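PDB 6RX9: tetracycline repressor protein class G from Acinetobacter baumannii, which represses transcription of the tetracycline resistance gene by binding its operator DNA, and loses affinity for that DNA when tetracycline binds. Local coordinates for residues A[45-48]-A[49-52]; A[68-71]-A[72-75]; A[93-96]-A[97-100]; A[176-179]-A[180-184]; A[195-198]-A[199-203]. All coordinates share one frame; numbering follows the deposited sequence.

Overall arrangement
The five contacts are local turns, caps and helix steps spread along one all-helical chain. Contact 1 belongs to the DNA-binding part; the other four belong to the C-terminal tetracycline-binding family region. Contacts 1 and 3, with centres about 15 Å apart, touch where L52 O meets I99 CG2 at 3.8 Å, so the DNA-binding part packs directly on helix 96-102. That helix carries H100, probably a magnesium ligand, whose side chain lies about 9 Å from H64, a likely tetracycline-binding residue. Contacts 2 and 5, about 17 Å apart between centres, meet through W75. Contacts 4 and 5, on consecutive helices with centres about 28 Å apart, both reach the second subunit.

Contact 1 (A[45-48]-A[49-52])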
# COMPACT_ATOMS: atom_id res chain seq x y z
N PHE A 45 6.15 23.58 13.34
CA PHE A 45 6.46 22.13 13.49
C PHE A 45 7.59 21.93 14.50
O PHE A 45 8.70 22.44 14.25
CB PHE A 45 6.83 21.52 12.13
CG PHE A 45 5.81 21.80 11.06
CD1 PHE A 45 4.59 21.15 11.06
CD2 PHE A 45 6.06 22.73 10.06
CE1 PHE A 45 3.64 21.41 10.08
CE2 PHE A 45 5.12 23.00 9.09
CZ PHE A 45 3.91 22.34 9.10
N GLN A 46 7.32 21.21 15.59
CA GLN A 46 8.31 20.95 16.67
C GLN A 46 9.11 19.68 16.35
O GLN A 46 10.14 19.47 17.01
CB GLN A 46 7.62 20.81 18.03
CG GLN A 46 7.01 22.11 18.53
CD GLN A 46 5.55 22.24 18.15
OE1 GLN A 46 4.71 21.47 18.60
NE2 GLN A 46 5.24 23.23 17.32
N ASN A 47 8.68 18.88 15.37
CA ASN A 47 9.38 17.62 14.99
C ASN A 47 9.06 17.25 13.54
O ASN A 47 8.10 17.80 12.97
CB ASN A 47 9.04 16.49 15.97
CG ASN A 47 7.55 16.35 16.21
OD1 ASN A 47 6.80 16.03 15.30
ND2 ASN A 47 7.12 16.61 17.44
N LYS A 48 9.86 16.34 12.98
CA LYS A 48 9.76 15.88 11.57
C LYS A 48 8.40 15.20 11.36
O LYS A 48 7.83 15.37 10.27
CB LYS A 48 10.90 14.91 11.25
CG LYS A 48 10.90 14.35 9.84
CD LYS A 48 12.16 13.60 9.50
CE LYS A 48 12.14 12.99 8.12
NZ LYS A 48 13.47 12.48 7.73
N ARG A 49 7.91 14.45 12.36
CA ARG A 49 6.61 13.73 12.32
C ARG A 49 5.49 14.72 11.99
O ARG A 49 4.68 14.42 11.08
CB ARG A 49 6.36 13.01 13.65
CG ARG A 49 5.08 12.18 13.69
CD ARG A 49 5.03 11.11 12.61
NE ARG A 49 4.32 11.55 11.42
CZ ARG A 49 4.33 10.93 10.24
NH1 ARG A 49 3.64 11.42 9.23
NH2 ARG A 49 5.05 9.83 10.06
N ALA A 50 5.46 15.86 12.68
CA ALA A 50 4.44 16.92 12.49
C ALA A 50 4.53 17.47 11.06
O ALA A 50 3.47 17.65 10.43
CB ALA A 50 4.62 18.01 13.52
N LEU A 51 5.75 17.70 10.55
CA LEU A 51 6.00 18.19 9.17
C LEU A 51 5.46 17.18 8.15
O LEU A 51 4.75 17.60 7.21
CB LEU A 51 7.50 18.42 8.97
CG LEU A 51 7.93 18.85 7.57
CD1 LEU A 51 7.22 20.12 7.15
CD2 LEU A 51 9.44 19.02 7.49
N LEU A 52 5.78 15.89 8.33
CA LEU A 52 5.33 14.80 7.41
C LEU A 52 3.80 14.75 7.38
O LEU A 52 3.25 14.57 6.27
CB LEU A 52 5.92 13.46 7.86
CG LEU A 52 7.43 13.29 7.66
CD1 LEU A 52 7.87 11.89 8.06
CD2 LEU A 52 7.84 13.59 6.23
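F45 lays its ring against the first turn of helix 48-59, where the chain leaves the helix-turn-helix region (its motif probably ends at F45) and starts the next helix. One face of the ring takes the CA of L51 in a CH-pi contact, with L51 CA 4.1 Å from the ring centroid and displaced toward the rim. The leucine side chain runs at about a right angle to the phenylalanine, and L51 CD1 approaches F45 CE2 at 4.1 Å. On the A50 side, F45 CD1 lies 4.0 Å from the methyl carbon A50 CB. Residues K6, V9 and I10 of helix 6-20 also pack on F45, joining this turn to the N-terminal helix.

N47 is the N-cap. With chi1 at 49°, its CG sits between the backbone N and the carbonyl carbon, and OD1 turns back over the helix start. There N47 OD1 accepts from A50 N at 2.9 Å, with an N-H...O angle of 151°, satisfying an amide of the first turn. The carbonyl N47 O receives weak bonds from A50 N and L51 N.

K48 opens the helix, and its extended side chain leads away from the turn to place NZ on the carbonyl oxygens of M22 and L25. Its own carbonyl makes the first strong bond of the regular pattern here: K48 O accepts from L52 N at 2.9 Å, while L52 CG rests 3.4 Å from the same K48 O.

Contact 2 (A[68-71]-A[72-75]); sequences LPEE and NEDW
E73 reaches back across a type II beta turn from E70 to E73 and offers its carboxylate to the start of the turn. E73 OE2 accepts from E70 N at 3.0 Å in an almost straight bond, 173° at the hydrogen, and the amide meets the oxygen from above the carboxylate plane. A chi1 of 108°, off the staggered positions, and a chain extended beyond CG carry the carboxylate there. The same oxygen, E73 OE2, lies 3.5 Å from P69 CA. The closing backbone bond, E73 N to E70 O at 3.4 Å, is weak, so the side chain supplies a second and shorter link across the turn.

A water donates to E70 O at 2.7 Å and, weakly, to E73 O, bridging the two ends of the turn. At its corner, E71 and N72 lie side by side and point the same way, their carboxylate and amide planes 9° apart.

Farther out, P69 and E73 pack on F78 of helix 75-91, and P69 also touches F119 of helix 110-122. D74 is the N-cap of helix 75-91, which leads on to N82, a probable tetracycline-binding residue.

The carboxylates of E70 and E73 approach to 4.1 Å between E70 OE1 and E73 OE1. R66 makes long, weak ion pairs with both; such distant compensation would probably leave some repulsion, tending to raise their proton affinity.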
# COMPACT_ATOMS: atom_id res chain seq x y z
N LEU A 68 -16.02 14.67 -5.41
CA LEU A 68 -17.50 14.82 -5.51
C LEU A 68 -17.98 14.35 -6.88
O LEU A 68 -17.44 14.77 -7.91
CB LEU A 68 -17.88 16.28 -5.26
CG LEU A 68 -17.59 16.81 -3.86
CD1 LEU A 68 -17.99 18.27 -3.73
CD2 LEU A 68 -18.31 15.97 -2.80
N PRO A 69 -19.00 13.46 -6.95
CA PRO A 69 -19.61 13.07 -8.22
C PRO A 69 -20.11 14.28 -9.03
O PRO A 69 -20.73 15.16 -8.44
CB PRO A 69 -20.79 12.18 -7.82
CG PRO A 69 -20.42 11.66 -6.45
CD PRO A 69 -19.63 12.78 -5.81
N GLU A 70 -19.82 14.30 -10.33
CA GLU A 70 -20.28 15.34 -11.28
C GLU A 70 -21.62 14.91 -11.88
O GLU A 70 -21.85 13.68 -12.00
CB GLU A 70 -19.21 15.58 -12.35
CG GLU A 70 -17.89 16.06 -11.77
CD GLU A 70 -16.78 16.30 -12.78
OE1 GLU A 70 -16.90 15.81 -13.92
OE2 GLU A 70 -15.79 16.97 -12.42
N GLU A 71 -22.48 15.87 -12.22
CA GLU A 71 -23.82 15.59 -12.80
C GLU A 71 -23.63 14.86 -14.14
O GLU A 71 -22.67 15.17 -14.86
CB GLU A 71 -24.65 16.87 -12.94
CG GLU A 71 -24.07 17.91 -13.88
CD GLU A 71 -24.83 19.23 -13.91
OE1 GLU A 71 -26.04 19.22 -13.62
OE2 GLU A 71 -24.20 20.27 -14.21
N ASN A 72 -24.50 13.88 -14.42
CA ASN A 72 -24.56 13.14 -15.71
C ASN A 72 -23.33 12.23 -15.87
O ASN A 72 -23.07 11.80 -17.01
CB ASN A 72 -24.70 14.09 -16.91
CG ASN A 72 -25.88 15.03 -16.77
OD1 ASN A 72 -26.94 14.63 -16.30
ND2 ASN A 72 -25.71 16.27 -17.20
N GLU A 73 -22.61 11.92 -14.78
CA GLU A 73 -21.48 10.95 -14.78
C GLU A 73 -21.91 9.72 -13.97
O GLU A 73 -22.50 9.91 -12.89
CB GLU A 73 -20.19 11.62 -14.26
CG GLU A 73 -19.75 11.16 -12.87
CD GLU A 73 -18.39 11.68 -12.43
OE1 GLU A 73 -17.50 11.84 -13.28
OE2 GLU A 73 -18.22 11.93 -11.22
N ASP A 74 -21.66 8.52 -14.49
CA ASP A 74 -22.05 7.24 -13.83
C ASP A 74 -20.96 6.86 -12.82
O ASP A 74 -19.87 7.47 -12.86
CB ASP A 74 -22.29 6.13 -14.86
CG ASP A 74 -21.02 5.47 -15.36
OD1 ASP A 74 -20.10 6.21 -15.76
OD2 ASP A 74 -20.95 4.23 -15.33
N TRP A 75 -21.26 5.90 -11.95
CA TRP A 75 -20.40 5.46 -10.82
C TRP A 75 -19.04 4.95 -11.33
O TRP A 75 -18.05 5.11 -10.60
CB TRP A 75 -21.12 4.41 -9.96
CG TRP A 75 -21.41 3.11 -10.64
CD1 TRP A 75 -22.52 2.78 -11.36
CD2 TRP A 75 -20.57 1.94 -10.65
NE1 TRP A 75 -22.43 1.49 -11.82
CE2 TRP A 75 -21.24 0.95 -11.40
CE3 TRP A 75 -19.32 1.64 -10.10
CZ2 TRP A 75 -20.70 -0.31 -11.61
CZ3 TRP A 75 -18.78 0.39 -10.31
CH2 TRP A 75 -19.47 -0.57 -11.05
O HOH W 1 -23.71 12.21 -10.80

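Contact 3 (A[93-96]-A[97-100]); sequences YRDG and ARIH
The carboxylate of D95 and the guanidinium of R98 run side by side and point the same way, with their planes turned 69° apart. D95 OD1 comes to the guanidinium obliquely, and the salt bridge from R98 NH2 to D95 OD1 is long at 3.5 Å, its hydrogen bond weak. A water bridges the pair, donating to D95 OD2 at 2.7 Å and accepting weakly from R98 NH2. Stronger partners hold both groups: M22 N binds D95 OD2, and D23 pairs with R98 NH1.

A type II turn from Y93 to G96 leads into helix 96-102, with D95 at the N-cap position but making no side-chain capping bond. Its carbonyl begins the helical pattern instead: D95 O accepts from I99 N at 2.9 Å. I99 CG1 lies beside the backbone N (chi1 -72°), which brings it within 3.4 Å of D95 O.

G96 O takes H100 N at 3.0 Å, and the H100 ring, probably a magnesium ligand, leads away from the turn to meet F86 edge-to-face. A97 packs on V145 and L146 of helix 127-155, while I99 touches L17 of helix 6-20 and A56 of helix 48-59, so this short helix lies between the core and the DNA-binding part.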
# COMPACT_ATOMS: atom_id res chain seq x y z
N TYR A 93 5.11 13.95 -5.82
CA TYR A 93 6.32 14.24 -5.00
C TYR A 93 7.06 12.94 -4.65
O TYR A 93 6.41 11.90 -4.42
CB TYR A 93 5.94 15.04 -3.76
CG TYR A 93 5.59 16.47 -4.07
CD1 TYR A 93 6.58 17.42 -4.24
CD2 TYR A 93 4.27 16.88 -4.24
CE1 TYR A 93 6.28 18.73 -4.56
CE2 TYR A 93 3.96 18.19 -4.55
CZ TYR A 93 4.97 19.12 -4.71
OH TYR A 93 4.67 20.42 -5.02
N ARG A 94 8.39 13.04 -4.60
CA ARG A 94 9.31 11.97 -4.14
C ARG A 94 8.79 11.42 -2.80
O ARG A 94 8.43 12.22 -1.92
CB ARG A 94 10.72 12.55 -4.03
CG ARG A 94 11.79 11.54 -3.63
CD ARG A 94 13.17 12.15 -3.79
NE ARG A 94 14.22 11.23 -3.38
CZ ARG A 94 15.52 11.48 -3.44
NH1 ARG A 94 15.96 12.65 -3.89
NH2 ARG A 94 16.38 10.57 -3.04
N ASP A 95 8.70 10.09 -2.69
CA ASP A 95 8.31 9.34 -1.46
C ASP A 95 6.86 9.63 -1.07
O ASP A 95 6.50 9.37 0.09
CB ASP A 95 9.30 9.64 -0.32
CG ASP A 95 10.71 9.18 -0.62
OD1 ASP A 95 10.86 8.15 -1.30
OD2 ASP A 95 11.66 9.87 -0.19
N GLY A 96 6.03 10.10 -2.01
CA GLY A 96 4.63 10.47 -1.76
C GLY A 96 3.84 9.35 -1.08
O GLY A 96 3.17 9.62 -0.07
N ALA A 97 3.90 8.13 -1.62
CA ALA A 97 3.14 6.97 -1.09
C ALA A 97 3.65 6.59 0.30
O ALA A 97 2.81 6.29 1.16
CB ALA A 97 3.19 5.81 -2.06
N ARG A 98 4.97 6.61 0.51
CA ARG A 98 5.62 6.30 1.82
C ARG A 98 5.13 7.30 2.88
O ARG A 98 4.79 6.86 3.99
CB ARG A 98 7.15 6.35 1.70
CG ARG A 98 7.77 5.12 1.06
CD ARG A 98 9.28 5.26 0.97
NE ARG A 98 9.87 5.36 2.30
CZ ARG A 98 11.03 5.95 2.59
NH1 ARG A 98 11.45 5.98 3.85
NH2 ARG A 98 11.77 6.51 1.65
N ILE A 99 5.11 8.59 2.54
CA ILE A 99 4.63 9.68 3.44
C ILE A 99 3.16 9.42 3.80
O ILE A 99 2.83 9.47 5.00
CB ILE A 99 4.85 11.07 2.79
CG1 ILE A 99 6.34 11.43 2.77
CG2 ILE A 99 4.02 12.14 3.49
CD1 ILE A 99 6.68 12.60 1.88
N HIS A 100 2.32 9.12 2.80
CA HIS A 100 0.87 8.85 2.98
C HIS A 100 0.69 7.65 3.92
O HIS A 100 -0.13 7.76 4.86
CB HIS A 100 0.17 8.63 1.63
CG HIS A 100 -1.28 8.31 1.76
ND1 HIS A 100 -2.25 9.29 1.87
CD2 HIS A 100 -1.93 7.13 1.82
CE1 HIS A 100 -3.44 8.73 1.98
NE2 HIS A 100 -3.27 7.40 1.96
O HOH W 2 13.89 9.05 1.08

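Contact 4 (A[176-179]-A[180-184])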
# COMPACT_ATOMS: atom_id res chain seq x y z
N PHE A 176 9.30 -9.94 -20.33
CA PHE A 176 9.72 -9.09 -19.18
C PHE A 176 10.39 -7.80 -19.69
O PHE A 176 10.19 -6.75 -19.05
CB PHE A 176 10.64 -9.88 -18.24
CG PHE A 176 9.92 -10.65 -17.16
CD1 PHE A 176 8.64 -11.16 -17.36
CD2 PHE A 176 10.53 -10.89 -15.94
CE1 PHE A 176 7.99 -11.86 -16.37
CE2 PHE A 176 9.88 -11.60 -14.94
CZ PHE A 176 8.61 -12.09 -15.16
N HIS A 177 11.14 -7.87 -20.79
CA HIS A 177 11.82 -6.71 -21.42
C HIS A 177 10.77 -5.70 -21.90
O HIS A 177 10.95 -4.50 -21.64
CB HIS A 177 12.74 -7.17 -22.57
CG HIS A 177 13.86 -6.23 -22.86
ND1 HIS A 177 13.66 -4.88 -23.08
CD2 HIS A 177 15.20 -6.43 -22.96
CE1 HIS A 177 14.82 -4.29 -23.30
NE2 HIS A 177 15.78 -5.23 -23.23
N GLU A 178 9.72 -6.19 -22.57
CA GLU A 178 8.63 -5.37 -23.17
C GLU A 178 7.86 -4.63 -22.06
O GLU A 178 7.69 -3.40 -22.19
CB GLU A 178 7.70 -6.26 -24.00
CG GLU A 178 6.64 -5.49 -24.76
CD GLU A 178 5.83 -6.33 -25.74
OE1 GLU A 178 6.42 -7.22 -26.38
OE2 GLU A 178 4.61 -6.08 -25.86
N LEU A 179 7.42 -5.37 -21.03
CA LEU A 179 6.62 -4.84 -19.89
C LEU A 179 7.29 -3.58 -19.31
O LEU A 179 6.61 -2.54 -19.23
CB LEU A 179 6.51 -5.93 -18.81
CG LEU A 179 5.52 -7.06 -19.11
CD1 LEU A 179 5.77 -8.25 -18.19
CD2 LEU A 179 4.09 -6.57 -18.98
N GLU A 180 8.57 -3.69 -18.93
CA GLU A 180 9.36 -2.62 -18.28
C GLU A 180 9.33 -1.34 -19.13
O GLU A 180 8.96 -0.28 -18.59
CB GLU A 180 10.81 -3.07 -18.08
CG GLU A 180 11.76 -1.96 -17.68
CD GLU A 180 13.17 -2.41 -17.34
OE1 GLU A 180 13.77 -1.81 -16.43
OE2 GLU A 180 13.66 -3.34 -18.00
N THR A 181 9.71 -1.45 -20.41
CA THR A 181 9.97 -0.32 -21.33
C THR A 181 8.69 0.49 -21.57
O THR A 181 8.78 1.74 -21.55
CB THR A 181 10.56 -0.81 -22.66
OG1 THR A 181 9.70 -1.81 -23.19
CG2 THR A 181 11.96 -1.36 -22.52
N ASP A 182 7.55 -0.18 -21.78
CA ASP A 182 6.30 0.43 -22.30
C ASP A 182 5.64 1.34 -21.25
O ASP A 182 4.77 2.14 -21.65
CB ASP A 182 5.33 -0.64 -22.83
CG ASP A 182 4.80 -1.61 -21.79
OD1 ASP A 182 4.40 -1.15 -20.70
OD2 ASP A 182 4.78 -2.82 -22.08
N GLY A 183 6.02 1.22 -19.97
CA GLY A 183 5.63 2.17 -18.90
C GLY A 183 4.79 1.51 -17.82
O GLY A 183 4.53 0.30 -17.92
N MET A 184 4.36 2.31 -16.84
CA MET A 184 3.67 1.86 -15.59
C MET A 184 2.15 2.00 -15.72
O MET A 184 1.43 1.33 -14.95
CB MET A 184 4.14 2.70 -14.39
CG MET A 184 5.64 2.70 -14.19
SD MET A 184 6.27 1.12 -13.57
CE MET A 184 7.91 1.61 -13.03
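T181 folds its hydroxyl back onto the preceding turn at the C-terminal end of helix 170-182, where the chain passes into helix 185-202. The tight part centres on E178 O, which takes two bonds. T181 OG1 donates to E178 O at 2.8 Å, tilted 33° from the carbonyl plane, and D182 N donates to the same E178 O at 3.2 Å. The hydroxyl gets there because chi1 of 54° sets OG1 between the backbone N and the carbonyl carbon. Two residues earlier in the helix, the backbone bond from E180 N to F176 O is weak at 3.5 Å. G183 then leaves the helix with a positive phi of 117°, in a conformation where a CB would crowd the D182 carbonyl.

L179 is the buried residue of this turn, packing on W132 of the second subunit, where F176 also meets I117 of that subunit. On this subunit-facing side, E178 and D182 make long, weak ion pairs with K128 of the second subunit.

The solvent side is looser. H177, E180 and T181 are exposed there, and T181 CG2 merely approaches the edge of the H177 ring, near its plane, 3.9 Å from H177 ND1.

Contact 5 (A[195-198]-A[199-203])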
# COMPACT_ATOMS: atom_id res chain seq x y z
N LEU A 195 -10.91 -4.02 -11.06
CA LEU A 195 -11.58 -3.74 -9.77
C LEU A 195 -13.00 -3.19 -10.04
O LEU A 195 -13.96 -3.72 -9.45
CB LEU A 195 -10.73 -2.74 -8.98
CG LEU A 195 -11.03 -2.61 -7.49
CD1 LEU A 195 -11.05 -3.97 -6.81
CD2 LEU A 195 -10.01 -1.69 -6.82
N ILE A 196 -13.12 -2.20 -10.92
CA ILE A 196 -14.41 -1.51 -11.22
C ILE A 196 -15.36 -2.49 -11.94
O ILE A 196 -16.55 -2.52 -11.56
CB ILE A 196 -14.17 -0.21 -12.02
CG1 ILE A 196 -13.43 0.83 -11.16
CG2 ILE A 196 -15.48 0.35 -12.57
CD1 ILE A 196 -12.84 1.97 -11.95
N ALA A 197 -14.86 -3.26 -12.91
CA ALA A 197 -15.64 -4.29 -13.64
C ALA A 197 -16.22 -5.30 -12.63
O ALA A 197 -17.38 -5.72 -12.81
CB ALA A 197 -14.78 -4.98 -14.67
N GLY A 198 -15.43 -5.68 -11.62
CA GLY A 198 -15.83 -6.62 -10.55
C GLY A 198 -16.94 -6.06 -9.68
O GLY A 198 -17.81 -6.85 -9.27
N PHE A 199 -16.92 -4.76 -9.38
CA PHE A 199 -17.95 -4.07 -8.56
C PHE A 199 -19.33 -4.23 -9.22
O PHE A 199 -20.31 -4.45 -8.49
CB PHE A 199 -17.63 -2.59 -8.35
CG PHE A 199 -16.41 -2.30 -7.51
CD1 PHE A 199 -16.00 -3.17 -6.51
CD2 PHE A 199 -15.70 -1.13 -7.69
CE1 PHE A 199 -14.89 -2.88 -5.74
CE2 PHE A 199 -14.59 -0.84 -6.92
CZ PHE A 199 -14.18 -1.72 -5.94
N GLU A 200 -19.38 -4.14 -10.56
CA GLU A 200 -20.64 -4.19 -11.36
C GLU A 200 -21.54 -5.33 -10.87
O GLU A 200 -22.75 -5.09 -10.68
CB GLU A 200 -20.35 -4.36 -12.85
CG GLU A 200 -19.52 -3.25 -13.46
CD GLU A 200 -19.80 -2.96 -14.92
OE1 GLU A 200 -20.96 -2.64 -15.25
OE2 GLU A 200 -18.85 -3.04 -15.73
N ARG A 201 -20.97 -6.52 -10.65
CA ARG A 201 -21.72 -7.77 -10.32
C ARG A 201 -21.94 -7.87 -8.80
O ARG A 201 -22.96 -8.46 -8.41
CB ARG A 201 -21.01 -9.05 -10.80
CG ARG A 201 -19.71 -8.85 -11.57
CD ARG A 201 -19.92 -8.66 -13.06
NE ARG A 201 -19.11 -7.59 -13.64
CZ ARG A 201 -19.17 -7.20 -14.91
NH1 ARG A 201 -20.00 -7.79 -15.76
NH2 ARG A 201 -18.40 -6.21 -15.34
N LEU A 202 -21.02 -7.34 -7.98
CA LEU A 202 -21.03 -7.53 -6.50
C LEU A 202 -21.59 -6.29 -5.79
O LEU A 202 -21.51 -6.26 -4.55
CB LEU A 202 -19.61 -7.84 -6.03
CG LEU A 202 -18.92 -9.02 -6.71
CD1 LEU A 202 -17.61 -9.35 -6.01
CD2 LEU A 202 -19.83 -10.25 -6.73
N ARG A 203 -22.17 -5.33 -6.53
CA ARG A 203 -22.70 -4.04 -6.01
C ARG A 203 -23.61 -4.26 -4.79
O ARG A 203 -23.48 -3.50 -3.81
CB ARG A 203 -23.50 -3.30 -7.09
CG ARG A 203 -22.64 -2.51 -8.06
CD ARG A 203 -23.49 -1.64 -8.97
NE ARG A 203 -24.27 -2.43 -9.91
CZ ARG A 203 -25.14 -1.94 -10.78
NH1 ARG A 203 -25.36 -0.63 -10.84
NH2 ARG A 203 -25.81 -2.75 -11.58
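F199 and L195 make the apolar part of the contact. The two side chains cross at a slant, with L195 CG 3.6 Å from F199 CZ. The phenylalanine ring also lies over a carbonyl: L195 O sits 3.4 Å above the ring plane, over its centre. F199 CG is anti to its own carbonyl carbon (chi1 -67°), which swings the ring back over the preceding turn. V137 of helix 127-155 packs on both residues, and W75 leans on F199.

Backbone bonds continue through helix 185-202 but slacken toward its end. F199 N donates to L195 O at 3.1 Å, whereas E200 N to I196 O and L202 N to G198 O are weak. This helix contributes to the subunit contact of the TetR dimer: A197 packs on G198 of the second subunit, L195 on its G191, and F199 and L202 on its S194.

The polar part of the contact centres on R201 and A197 O. R201 grips A197 O side-on through NE at 2.7 Å and NH2 at 2.8 Å, both from the same face of the carbonyl plane. It reaches there with chi1 near -2°, an eclipsed and probably strained torsion. The oxygen lies within 4° of the guanidinium plane, so the paired bonds fix the rotation of the group. R201 NH2 also forms a salt bridge to E200 OE2 at 3.2 Å, while E200 OE1 pairs with R76. The neighbouring carboxylate probably eases the close approach of R201 to R201 of the second subunit. Nearer the helix end, R203 NE donates to E200 O at 3.2 Å.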